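Local coordinates for protein 2-C-methyl-D-erythritol 4-phosphate cytidylyltransferase (Thermus thermophilus HB8, PDB 2PX7) that probably catalyses the transfer of a cytidylyl group from CTP to 2-C-methyl-D-erythritol 4-phosphate, an early step of isoprenoid biosynthesis by the DXP pathway, at residues A91-S96 against S193-L198; L29-G34 against A95-L100; A125-A130 against A207-E212; S134-P139 against Q171-A176; A65-V70 against E102-P107. All coordinates share one frame; numbering follows the deposited sequence.

Interaction 1: residues A91-S96 against S193-L198; sequences ATRQAS and SDDAQL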
# COMPACT_ATOMS: atom_id res chain seq x y z
N ALA A 91 1.95 22.04 -16.62
CA ALA A 91 0.77 21.17 -16.76
C ALA A 91 0.99 19.79 -16.14
O ALA A 91 0.03 19.13 -15.75
CB ALA A 91 0.39 21.04 -18.23
N THR A 92 2.25 19.37 -16.06
CA THR A 92 2.60 18.07 -15.48
C THR A 92 3.58 18.25 -14.32
O THR A 92 4.31 19.23 -14.27
CB THR A 92 3.23 17.13 -16.52
OG1 THR A 92 4.42 17.73 -17.07
CG2 THR A 92 2.24 16.83 -17.67
N ARG A 93 3.57 17.30 -13.38
CA ARG A 93 4.50 17.25 -12.26
C ARG A 93 5.93 17.38 -12.77
O ARG A 93 6.71 18.16 -12.25
CB ARG A 93 4.30 15.95 -11.46
CG ARG A 93 5.22 15.75 -10.24
CD ARG A 93 5.28 14.24 -9.86
NE ARG A 93 6.03 13.93 -8.63
CZ ARG A 93 7.36 13.75 -8.55
NH1 ARG A 93 8.12 13.87 -9.64
NH2 ARG A 93 7.94 13.45 -7.39
N GLN A 94 6.25 16.65 -13.83
CA GLN A 94 7.59 16.67 -14.41
C GLN A 94 8.02 18.06 -14.85
O GLN A 94 9.16 18.45 -14.62
CB GLN A 94 7.67 15.70 -15.58
CG GLN A 94 9.08 15.56 -16.13
CD GLN A 94 9.20 14.45 -17.16
OE1 GLN A 94 8.64 13.38 -16.99
NE2 GLN A 94 9.96 14.70 -18.21
N ALA A 95 7.11 18.78 -15.52
CA ALA A 95 7.35 20.16 -15.95
C ALA A 95 7.54 21.07 -14.74
O ALA A 95 8.39 21.94 -14.75
CB ALA A 95 6.20 20.68 -16.83
N SER A 96 6.76 20.84 -13.69
CA SER A 96 6.93 21.62 -12.46
C SER A 96 8.29 21.37 -11.84
O SER A 96 8.95 22.33 -11.42
CB SER A 96 5.81 21.36 -11.45
OG SER A 96 4.56 21.74 -12.00
N SER A 193 6.83 8.95 -14.63
CA SER A 193 6.05 9.22 -13.44
C SER A 193 6.91 9.69 -12.28
O SER A 193 6.37 10.12 -11.25
CB SER A 193 5.24 7.98 -13.05
OG SER A 193 6.10 6.89 -12.72
N ASP A 194 8.23 9.58 -12.41
CA ASP A 194 9.11 10.12 -11.39
C ASP A 194 10.46 10.54 -11.96
O ASP A 194 10.74 10.33 -13.14
CB ASP A 194 9.24 9.19 -10.16
CG ASP A 194 10.01 7.90 -10.44
OD1 ASP A 194 10.56 7.77 -11.54
OD2 ASP A 194 10.05 7.00 -9.55
N ASP A 195 11.26 11.16 -11.11
CA ASP A 195 12.58 11.64 -11.49
C ASP A 195 13.58 10.50 -11.60
O ASP A 195 14.46 10.55 -12.43
CB ASP A 195 13.07 12.70 -10.50
CG ASP A 195 12.33 14.02 -10.66
OD1 ASP A 195 12.49 14.70 -11.72
OD2 ASP A 195 11.56 14.36 -9.74
N ALA A 196 13.43 9.46 -10.77
CA ALA A 196 14.34 8.30 -10.87
C ALA A 196 14.37 7.71 -12.27
O ALA A 196 15.41 7.31 -12.76
CB ALA A 196 13.95 7.23 -9.86
N GLN A 197 13.21 7.65 -12.93
CA GLN A 197 13.17 7.10 -14.30
C GLN A 197 13.92 7.92 -15.32
O GLN A 197 14.44 7.37 -16.29
CB GLN A 197 11.74 6.90 -14.74
CG GLN A 197 11.08 5.70 -14.06
CD GLN A 197 9.59 5.77 -14.18
OE1 GLN A 197 9.01 5.29 -15.17
NE2 GLN A 197 8.95 6.43 -13.22
N LEU A 198 13.97 9.24 -15.13
CA LEU A 198 14.73 10.14 -16.03
C LEU A 198 16.24 9.94 -15.84
O LEU A 198 17.00 9.98 -16.79
CB LEU A 198 14.39 11.60 -15.73
CG LEU A 198 12.92 12.04 -15.83
CD1 LEU A 198 12.84 13.55 -15.69
CD2 LEU A 198 12.24 11.56 -17.11
O HOH W 1 10.05 12.21 -8.23

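Interaction 2: residues L29-G34 against A95-L100; sequences LIPAAG and ASVARL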
# COMPACT_ATOMS: atom_id res chain seq x y z
N LEU A 29 12.53 20.32 -3.52
CA LEU A 29 11.60 20.71 -4.59
C LEU A 29 10.26 20.04 -4.40
O LEU A 29 10.19 18.82 -4.33
CB LEU A 29 12.16 20.39 -5.99
CG LEU A 29 13.66 20.64 -6.22
CD1 LEU A 29 14.06 20.30 -7.67
CD2 LEU A 29 14.00 22.10 -5.90
N ILE A 30 9.21 20.86 -4.32
CA ILE A 30 7.83 20.40 -4.14
C ILE A 30 6.95 20.73 -5.37
O ILE A 30 6.32 21.80 -5.42
CB ILE A 30 7.19 21.01 -2.84
CG1 ILE A 30 8.11 20.86 -1.59
CG2 ILE A 30 5.74 20.53 -2.62
CD1 ILE A 30 8.50 19.40 -1.14
N PRO A 31 6.90 19.82 -6.37
CA PRO A 31 6.08 20.06 -7.57
C PRO A 31 4.58 19.88 -7.32
O PRO A 31 4.01 18.92 -7.81
CB PRO A 31 6.58 19.00 -8.56
CG PRO A 31 7.03 17.83 -7.66
CD PRO A 31 7.59 18.51 -6.42
N ALA A 32 3.96 20.79 -6.58
CA ALA A 32 2.55 20.68 -6.20
C ALA A 32 1.58 21.46 -7.12
O ALA A 32 0.80 22.30 -6.64
CB ALA A 32 2.37 21.14 -4.76
N ALA A 33 1.60 21.20 -8.41
CA ALA A 33 0.72 21.98 -9.29
C ALA A 33 -0.58 21.27 -9.76
O ALA A 33 -1.33 21.81 -10.60
CB ALA A 33 1.51 22.60 -10.43
N GLY A 34 -0.86 20.10 -9.19
CA GLY A 34 -2.09 19.37 -9.48
C GLY A 34 -3.32 20.13 -9.03
O GLY A 34 -3.28 20.78 -7.99
N ALA A 95 7.11 18.78 -15.52
CA ALA A 95 7.35 20.16 -15.95
C ALA A 95 7.54 21.07 -14.74
O ALA A 95 8.39 21.94 -14.75
CB ALA A 95 6.20 20.68 -16.83
N SER A 96 6.76 20.84 -13.69
CA SER A 96 6.93 21.62 -12.46
C SER A 96 8.29 21.37 -11.84
O SER A 96 8.95 22.33 -11.42
CB SER A 96 5.81 21.36 -11.45
OG SER A 96 4.56 21.74 -12.00
N VAL A 97 8.71 20.10 -11.78
CA VAL A 97 10.06 19.76 -11.28
C VAL A 97 11.17 20.49 -12.04
O VAL A 97 12.10 21.03 -11.44
CB VAL A 97 10.38 18.24 -11.30
CG1 VAL A 97 11.87 17.99 -11.01
CG2 VAL A 97 9.51 17.47 -10.30
N ALA A 98 11.10 20.48 -13.38
CA ALA A 98 12.10 21.18 -14.21
C ALA A 98 12.18 22.69 -13.89
O ALA A 98 13.26 23.28 -13.83
CB ALA A 98 11.79 20.96 -15.72
N ARG A 99 11.02 23.29 -13.66
CA ARG A 99 10.95 24.70 -13.29
C ARG A 99 11.61 24.97 -11.96
O ARG A 99 12.46 25.85 -11.84
CB ARG A 99 9.50 25.18 -13.28
CG ARG A 99 8.90 25.20 -14.69
CD ARG A 99 7.49 25.75 -14.63
NE ARG A 99 6.78 25.63 -15.89
CZ ARG A 99 5.75 26.39 -16.24
NH1 ARG A 99 5.31 27.35 -15.42
NH2 ARG A 99 5.14 26.20 -17.42
N LEU A 100 11.23 24.18 -10.96
CA LEU A 100 11.83 24.25 -9.63
C LEU A 100 13.33 24.03 -9.67
O LEU A 100 14.08 24.70 -8.98
CB LEU A 100 11.16 23.24 -8.68
CG LEU A 100 9.69 23.51 -8.40
CD1 LEU A 100 9.10 22.35 -7.60
CD2 LEU A 100 9.50 24.84 -7.66

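Interaction 3: residues A125-A130 against A207-E212; sequences ARVLEA and ALVEGE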
# COMPACT_ATOMS: atom_id res chain seq x y z
N ALA A 125 16.20 11.80 6.27
CA ALA A 125 17.64 11.64 6.52
C ALA A 125 18.20 10.45 5.77
O ALA A 125 19.30 10.51 5.24
CB ALA A 125 17.95 11.51 8.04
N ARG A 126 17.43 9.36 5.75
CA ARG A 126 17.82 8.14 5.06
C ARG A 126 17.93 8.37 3.53
O ARG A 126 18.88 7.93 2.90
CB ARG A 126 16.82 7.02 5.39
CG ARG A 126 17.10 5.62 4.79
CD ARG A 126 15.90 4.66 5.07
NE ARG A 126 15.50 4.79 6.46
CZ ARG A 126 14.25 4.78 6.94
NH1 ARG A 126 13.19 4.62 6.16
NH2 ARG A 126 14.07 4.94 8.24
N VAL A 127 16.98 9.10 2.96
CA VAL A 127 17.02 9.40 1.53
C VAL A 127 18.21 10.32 1.25
O VAL A 127 19.03 10.02 0.37
CB VAL A 127 15.69 10.03 1.02
CG1 VAL A 127 15.86 10.49 -0.45
CG2 VAL A 127 14.56 9.02 1.15
N LEU A 128 18.31 11.40 2.01
CA LEU A 128 19.40 12.36 1.87
C LEU A 128 20.79 11.72 2.02
O LEU A 128 21.67 11.92 1.17
CB LEU A 128 19.24 13.51 2.86
CG LEU A 128 20.22 14.68 2.75
CD1 LEU A 128 19.85 15.58 1.61
CD2 LEU A 128 20.26 15.50 4.03
N GLU A 129 20.98 10.97 3.10
CA GLU A 129 22.23 10.25 3.37
C GLU A 129 22.67 9.41 2.18
O GLU A 129 23.83 9.49 1.77
CB GLU A 129 22.07 9.35 4.61
CG GLU A 129 23.39 8.90 5.25
CD GLU A 129 23.99 7.68 4.60
OE1 GLU A 129 23.23 6.78 4.16
OE2 GLU A 129 25.24 7.61 4.54
N ALA A 130 21.76 8.60 1.62
CA ALA A 130 22.09 7.77 0.46
C ALA A 130 22.32 8.61 -0.80
O ALA A 130 23.17 8.29 -1.63
CB ALA A 130 21.02 6.71 0.23
N ALA A 207 20.04 4.10 -6.55
CA ALA A 207 20.01 3.29 -5.35
C ALA A 207 18.64 3.33 -4.68
O ALA A 207 17.89 4.30 -4.82
CB ALA A 207 21.10 3.74 -4.37
N LEU A 208 18.34 2.27 -3.95
CA LEU A 208 17.08 2.11 -3.25
C LEU A 208 17.31 2.12 -1.75
O LEU A 208 18.28 1.55 -1.28
CB LEU A 208 16.40 0.81 -3.68
CG LEU A 208 16.14 0.56 -5.17
CD1 LEU A 208 15.38 -0.76 -5.37
CD2 LEU A 208 15.37 1.73 -5.81
N VAL A 209 16.41 2.77 -1.01
CA VAL A 209 16.42 2.70 0.46
C VAL A 209 15.03 2.31 0.95
O VAL A 209 14.07 2.37 0.19
CB VAL A 209 16.86 4.03 1.16
CG1 VAL A 209 18.27 4.44 0.72
CG2 VAL A 209 15.84 5.16 0.97
N GLU A 210 14.92 1.91 2.21
CA GLU A 210 13.63 1.52 2.79
C GLU A 210 12.71 2.73 2.92
O GLU A 210 13.07 3.73 3.51
CB GLU A 210 13.80 0.79 4.14
CG GLU A 210 15.02 1.23 4.93
CD GLU A 210 15.10 0.74 6.38
OE1 GLU A 210 14.10 0.15 6.90
OE2 GLU A 210 16.19 0.97 7.00
N GLY A 211 11.53 2.63 2.33
CA GLY A 211 10.53 3.66 2.52
C GLY A 211 9.81 3.47 3.85
O GLY A 211 10.36 2.89 4.79
N GLU A 212 8.58 3.95 3.93
CA GLU A 212 7.80 3.89 5.16
C GLU A 212 6.32 3.90 4.86
O GLU A 212 5.86 4.63 3.97
CB GLU A 212 8.17 5.05 6.08
CG GLU A 212 9.35 4.69 6.97
CD GLU A 212 9.86 5.84 7.80
OE1 GLU A 212 9.16 6.86 7.89
OE2 GLU A 212 10.98 5.69 8.35

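Interaction 4: residues S134-P139 against Q171-A176; sequences SGAAVP and QGFFTA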
# COMPACT_ATOMS: atom_id res chain seq x y z
N SER A 134 25.54 8.41 -3.23
CA SER A 134 25.27 7.69 -4.47
C SER A 134 24.84 8.60 -5.61
O SER A 134 24.91 8.20 -6.78
CB SER A 134 24.20 6.62 -4.24
OG SER A 134 22.91 7.24 -4.17
N GLY A 135 24.39 9.80 -5.29
CA GLY A 135 23.92 10.73 -6.30
C GLY A 135 22.50 10.53 -6.77
O GLY A 135 21.97 11.37 -7.46
N ALA A 136 21.89 9.40 -6.43
CA ALA A 136 20.50 9.11 -6.81
C ALA A 136 19.98 8.05 -5.86
O ALA A 136 20.53 6.96 -5.84
CB ALA A 136 20.42 8.60 -8.27
N ALA A 137 18.94 8.37 -5.08
CA ALA A 137 18.39 7.43 -4.10
C ALA A 137 16.88 7.60 -3.93
O ALA A 137 16.36 8.71 -3.81
CB ALA A 137 19.08 7.60 -2.75
N VAL A 138 16.20 6.46 -3.90
CA VAL A 138 14.74 6.40 -3.87
C VAL A 138 14.24 5.47 -2.72
O VAL A 138 14.74 4.34 -2.59
CB VAL A 138 14.25 5.86 -5.25
CG1 VAL A 138 12.79 5.56 -5.23
CG2 VAL A 138 14.58 6.87 -6.35
N PRO A 139 13.25 5.94 -1.93
CA PRO A 139 12.60 5.03 -0.97
C PRO A 139 11.58 4.10 -1.62
O PRO A 139 10.77 4.53 -2.45
CB PRO A 139 11.94 5.98 0.03
CG PRO A 139 11.61 7.22 -0.79
CD PRO A 139 12.68 7.30 -1.87
N GLN A 171 12.61 11.66 -3.36
CA GLN A 171 13.73 11.10 -4.12
C GLN A 171 14.89 12.09 -4.13
O GLN A 171 14.69 13.29 -4.35
CB GLN A 171 13.27 10.74 -5.54
CG GLN A 171 11.96 9.91 -5.57
CD GLN A 171 11.67 9.27 -6.88
OE1 GLN A 171 12.26 9.62 -7.93
NE2 GLN A 171 10.78 8.28 -6.85
N GLY A 172 16.11 11.60 -3.89
CA GLY A 172 17.28 12.45 -3.66
C GLY A 172 18.28 12.32 -4.78
O GLY A 172 18.52 11.23 -5.27
N PHE A 173 18.87 13.43 -5.20
CA PHE A 173 19.81 13.41 -6.34
C PHE A 173 20.86 14.48 -6.15
O PHE A 173 20.59 15.49 -5.49
CB PHE A 173 19.06 13.68 -7.66
CG PHE A 173 17.91 12.73 -7.93
CD1 PHE A 173 18.14 11.48 -8.49
CD2 PHE A 173 16.61 13.09 -7.63
CE1 PHE A 173 17.09 10.57 -8.72
CE2 PHE A 173 15.55 12.21 -7.85
CZ PHE A 173 15.79 10.93 -8.39
N PHE A 174 22.04 14.27 -6.73
CA PHE A 174 22.91 15.41 -7.04
C PHE A 174 22.10 16.32 -7.98
O PHE A 174 21.54 15.86 -8.98
CB PHE A 174 24.21 14.98 -7.73
CG PHE A 174 25.09 14.06 -6.89
CD1 PHE A 174 25.09 14.14 -5.49
CD2 PHE A 174 25.95 13.15 -7.50
CE1 PHE A 174 25.91 13.31 -4.73
CE2 PHE A 174 26.76 12.29 -6.74
CZ PHE A 174 26.75 12.39 -5.36
N THR A 175 22.03 17.61 -7.67
CA THR A 175 21.29 18.60 -8.48
C THR A 175 21.75 18.60 -9.95
O THR A 175 20.93 18.60 -10.87
CB THR A 175 21.44 20.00 -7.88
OG1 THR A 175 21.16 19.92 -6.48
CG2 THR A 175 20.48 21.00 -8.54
N ALA A 176 23.06 18.56 -10.14
CA ALA A 176 23.67 18.52 -11.48
C ALA A 176 23.24 17.28 -12.29
O ALA A 176 23.10 17.33 -13.51
CB ALA A 176 25.17 18.54 -11.35

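Interaction 5: residues A65-V70 against E102-P107; sequences AAEVLV and EAASLP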
# COMPACT_ATOMS: atom_id res chain seq x y z
N ALA A 65 15.53 22.01 6.10
CA ALA A 65 16.19 22.18 4.79
C ALA A 65 16.60 23.62 4.56
O ALA A 65 15.87 24.55 4.91
CB ALA A 65 15.28 21.71 3.66
N ALA A 66 17.76 23.81 3.93
CA ALA A 66 18.29 25.15 3.66
C ALA A 66 17.41 25.95 2.68
O ALA A 66 17.31 27.17 2.78
CB ALA A 66 19.75 25.08 3.18
N GLU A 67 16.74 25.25 1.76
CA GLU A 67 15.92 25.88 0.71
C GLU A 67 14.75 24.97 0.31
O GLU A 67 14.95 23.80 -0.02
CB GLU A 67 16.81 26.19 -0.51
CG GLU A 67 16.09 26.79 -1.71
CD GLU A 67 17.03 27.03 -2.89
OE1 GLU A 67 17.55 26.05 -3.48
OE2 GLU A 67 17.24 28.21 -3.24
N VAL A 68 13.53 25.50 0.40
CA VAL A 68 12.34 24.80 -0.07
C VAL A 68 11.72 25.61 -1.22
O VAL A 68 11.45 26.81 -1.09
CB VAL A 68 11.29 24.58 1.05
CG1 VAL A 68 10.11 23.75 0.54
CG2 VAL A 68 11.93 23.91 2.30
N LEU A 69 11.53 24.94 -2.36
CA LEU A 69 10.95 25.55 -3.55
C LEU A 69 9.68 24.81 -3.91
O LEU A 69 9.68 23.58 -4.01
CB LEU A 69 11.95 25.49 -4.71
CG LEU A 69 13.28 26.23 -4.52
CD1 LEU A 69 14.34 25.69 -5.45
CD2 LEU A 69 13.11 27.74 -4.76
N VAL A 70 8.60 25.56 -4.07
CA VAL A 70 7.26 25.00 -4.26
C VAL A 70 6.65 25.50 -5.57
O VAL A 70 6.71 26.70 -5.86
CB VAL A 70 6.32 25.37 -3.09
CG1 VAL A 70 4.91 24.77 -3.29
CG2 VAL A 70 6.91 24.92 -1.75
N GLU A 102 15.56 24.62 -11.99
CA GLU A 102 16.30 25.76 -12.51
C GLU A 102 16.62 26.78 -11.41
O GLU A 102 17.66 27.45 -11.48
CB GLU A 102 15.49 26.43 -13.62
CG GLU A 102 16.34 27.20 -14.61
CD GLU A 102 15.51 27.79 -15.74
OE1 GLU A 102 14.77 27.02 -16.38
OE2 GLU A 102 15.62 29.03 -15.97
N ALA A 103 15.75 26.85 -10.40
CA ALA A 103 15.89 27.77 -9.27
C ALA A 103 16.70 27.21 -8.10
O ALA A 103 17.08 27.96 -7.20
CB ALA A 103 14.51 28.22 -8.79
N ALA A 104 16.95 25.89 -8.10
CA ALA A 104 17.68 25.23 -7.01
C ALA A 104 19.09 25.81 -6.86
O ALA A 104 19.79 25.98 -7.85
CB ALA A 104 17.73 23.71 -7.24
N SER A 105 19.51 26.13 -5.62
CA SER A 105 20.82 26.77 -5.41
C SER A 105 21.88 25.84 -4.83
O SER A 105 23.08 26.14 -4.90
CB SER A 105 20.68 28.06 -4.58
OG SER A 105 20.23 27.78 -3.26
N LEU A 106 21.44 24.70 -4.30
CA LEU A 106 22.33 23.76 -3.62
C LEU A 106 22.60 22.50 -4.46
O LEU A 106 21.76 22.12 -5.28
CB LEU A 106 21.75 23.44 -2.23
CG LEU A 106 21.58 24.72 -1.38
CD1 LEU A 106 20.49 24.56 -0.34
CD2 LEU A 106 22.90 25.15 -0.72
N PRO A 107 23.78 21.87 -4.30
CA PRO A 107 24.20 20.74 -5.15
C PRO A 107 23.51 19.40 -4.88
O PRO A 107 23.82 18.40 -5.55
CB PRO A 107 25.70 20.63 -4.87
CG PRO A 107 25.86 21.12 -3.48
CD PRO A 107 24.84 22.24 -3.33

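Interaction 1: residues A91-S96 against S193-L198
Arg93 and Gln94 both set CG anti to the backbone N (chi1 -180° and -174°), and their extended chains reach from the start of helix 93-103 to the start of helix 195-201. Asp195 sends its carboxylate back to meet the arginine. Arg93 NH1 and Asp195 OD2 are 3.5 Å apart, a salt bridge whose hydrogen bond is weak. The oxygen sits at the guanidinium edge, with the two charged planes 50° apart. Ser193 O lies over one face of the guanidinium. A water bridges the pair: it accepts from Arg93 NH2 at 2.6 Å and donates to Asp195 OD2 at 3.0 Å. Both charges have further partners, Asp113 for Arg93 and His182 for Asp195.

The amide of Gln94 comes up against the two methyls of Leu198, with Gln94 NE2 4.0 Å from Leu198 CD1. Its polar atoms bond elsewhere, OE1 to Ala192 N and NE2 to Leu190 O. Replacement by an alanine would probably leave Ala192 N and Leu190 O without their side-chain partner and open a gap beside the Leu198 methyls.

Each helix has its own N-cap. Thr92 OG1 accepts from Ala95 N at 3.3 Å. Asp194 OD1 takes Gln197 N at 3.0 Å and Gln197 NE2 at 2.7 Å, from opposite faces of its carboxylate. Asp194 OD2 also bonds Tyr155 of the second subunit.

Arg93 lies about 6 Å, side chain to side chain, from Lys217, which is predicted to position the substrate MEP. Asp195 and Asp113 probably hold the guanidinium in place beside that site.

Interaction 2: residues L29-G34 against A95-L100
Pro31 sits against Ser96 and Val97 on the face of helix 93-103 that packs on the sheet. Pro31 CG is 3.6 Å from Val97 CG2, and the two side chains run alongside each other in one direction. Pro31 CB also meets Ser96 CB at 3.8 Å. One turn further along the helix, Leu100 CD1 presses on the strand backbone, 3.5 Å from Ile30 C. Leu100 CD1 is also 4.0 Å from Leu29 CB, and these two leucines pass flank to flank, heading opposite ways. Leu100 has CG beside its backbone N (chi1 -65°), and from there CD1 reaches the peptide between Ile30 and Pro31. At the other end, Ala33 CB touches Ser96 OG at 3.5 Å.

Strand 29-31 and helix 95-100 run nearly antiparallel, 148° apart, with their axes 7.7 Å from each other at the closest. Pro31 is the centre of an inverse gamma turn, closed by Ala32 N to Ile30 O at 2.8 Å, and this turn leads on toward Ala33. Outside the pair, Leu69 and Ala71 of strand 67-72 touch Leu100, and Val111 of strand 108-111 touches both Pro31 and Val97. His182 of helix 175-188 also packs on Val97.

No hydrogen bond crosses between the segments. The helix is therefore held to this interior strand of the sheet by buried apolar contacts, and the serine hydroxyl keeps its weak bonds to backbone groups at the helix start.

Interaction 3: residues A125-A130 against A207-E212
Arg126 is gripped by the end of strand 207-210 and the residues after it. Arg126 NH1 donates to Glu210 O at 2.8 Å, with an N-H...O angle of 157°. That oxygen lies in the guanidinium plane, while the donor stands above the carbonyl plane. NH1 and NH2 together hold one oxygen of Glu212, with Glu212 OE2 3.2 Å from Arg126 NH2. The pair meets end-on, and both nitrogens come from the same face of the carboxylate. Glu212 OE1 has its own partner in Ser120 OG. The carboxylate of Glu210 lies over one guanidinium face. Glu210 OE2 is 3.9 Å from Arg126 NE, a long salt bridge in which the charges attract but no N-H points at the oxygen. Two acids and a backbone carbonyl thus surround one arginine, probably fixing its rotation.

The shaft of Arg126 is extended at first and bends at chi3 (-46°), which turns the guanidinium along the strand end. On the way Arg126 CD passes 3.5 Å from Glu210 CG, and Arg126 CG lies 4.0 Å from Val209 CB.

Val209 is the apolar centre. Val209 CG1 rests on Ala130 CB at 3.6 Å. Val209 CG2 meets Val127 CG2 at 4.1 Å, the two valines standing roughly perpendicular. Pro139 of the neighbouring strand 136-142 packs on both valines.

Helix 121-134 runs 156° to strand 207-210, nearly antiparallel. It packs alongside the outermost strand of this chain's mixed sheet, as in the layered alpha/beta, Rossmann-like fold of this family, and a salt-bridge network clamps it at the strand end.

Interaction 4: residues S134-P139 against Q171-A176
Ala137 and Gly172 exchange the two shortest bonds of this strand pair. Gly172 N donates to Ala137 O at 2.9 Å, almost straight at 177° and in the carbonyl plane. Ala137 N returns a bond to Gly172 O, also 2.9 Å, tilted a little from that plane. They form an antiparallel hydrogen-bonded pair. The next pair, Ala136 with Phe173, is non-hydrogen-bonded, and Ala136 CB lies 3.7 Å from Phe173 CD1. A third bond, Phe174 N to Gly135 O at 3.0 Å, closes the ladder just before helix 175-188.

Phe174 folds its ring back over Gly135, whose CA sits over the ring face in a CH-pi contact. Gly135 follows helix 121-134 with positive phi (83°). With a serine at Phe174 the aromatic face over Gly135 CA would be lost, and the turn from helix to strand would probably be left less well covered.

Further along, the side chains of Val138 and Gln171 extend next to each other on the same heading. Val138 CG2 is 3.8 Å from Gln171 CD. Gln171 has CG anti to its carbonyl carbon (chi1 -49°), and its extended chain carries the amide past the valine to the start of helix 195-201. There NE2 bonds Asp194 and OE1 accepts from Ala196 N. Tyr155 of the second subunit packs on Val138.

The ladder thus satisfies the N and O of Ala137 and Gly172, together with Phe174 N and Gly135 O. The buried amide of Gln171 is bonded by Asp194, Ala196 N and Gln168 O, and so ties strand 165-174 to helix 195-201.

Interaction 5: residues A65-V70 against E102-P107
Glu67 stretches straight out from strand 67-72 to the chain that leaves helix 93-103. Its CG is anti to the backbone N (chi1 177°), and this carries the carboxylate onto Ser105. Glu67 OE1 accepts from Ser105 N at 2.9 Å on its syn lone pair, with an N-H...O angle of 162°. Ser105 OG turns toward the same carboxylate and is 3.0 Å from Glu67 OE2, a weak contact. Ser27 OG of strand 27-31 also bonds OE1, so the oxygen joins three parts of the chain.

Apolar groups lie on either side of this clasp along the strand. On one, Leu106 CD1 points at Ala66 CB, 3.6 Å away, and Leu106 CD1 is also 4.0 Å from Glu67 CB. On the other, Leu69 CD1 rests on the backbone of Ala104, 3.7 Å from Ala104 CA, and lies 4.2 Å from Ala103 CB. Leu69 also packs on Leu29 of the adjacent strand.

The touching parts run 157° apart, close to antiparallel. This is part of a beta-alpha-beta crossover. The chain goes from strand 85-88 through helix 93-103 to the parallel strand 108-111, passing over the interior strands 67-72 and 27-31 of the mixed sheet.

Interactions 1, 2 and 5 all use helix 93-103. Interactions 1 and 2 share Ser96 and meet through Arg93 CG and Pro31 CG, 3.8 Å apart. Interactions 2 and 5 join by Ile30 N and Leu69 O at 2.8 Å, between adjacent strands. Across the sheet, interactions 3 and 4 are linked by Val209 N and Val138 O, also 2.8 Å. Gln171 binds interaction 4 to interaction 1, and Thr175 OG1 with Leu106 O, 2.6 Å, joins it to interaction 5. Interactions 1 and 2 lie nearest the predicted active site: Pro31 is about 9 Å from Lys217, between side chains. Interactions 3 and 5 lie away from it.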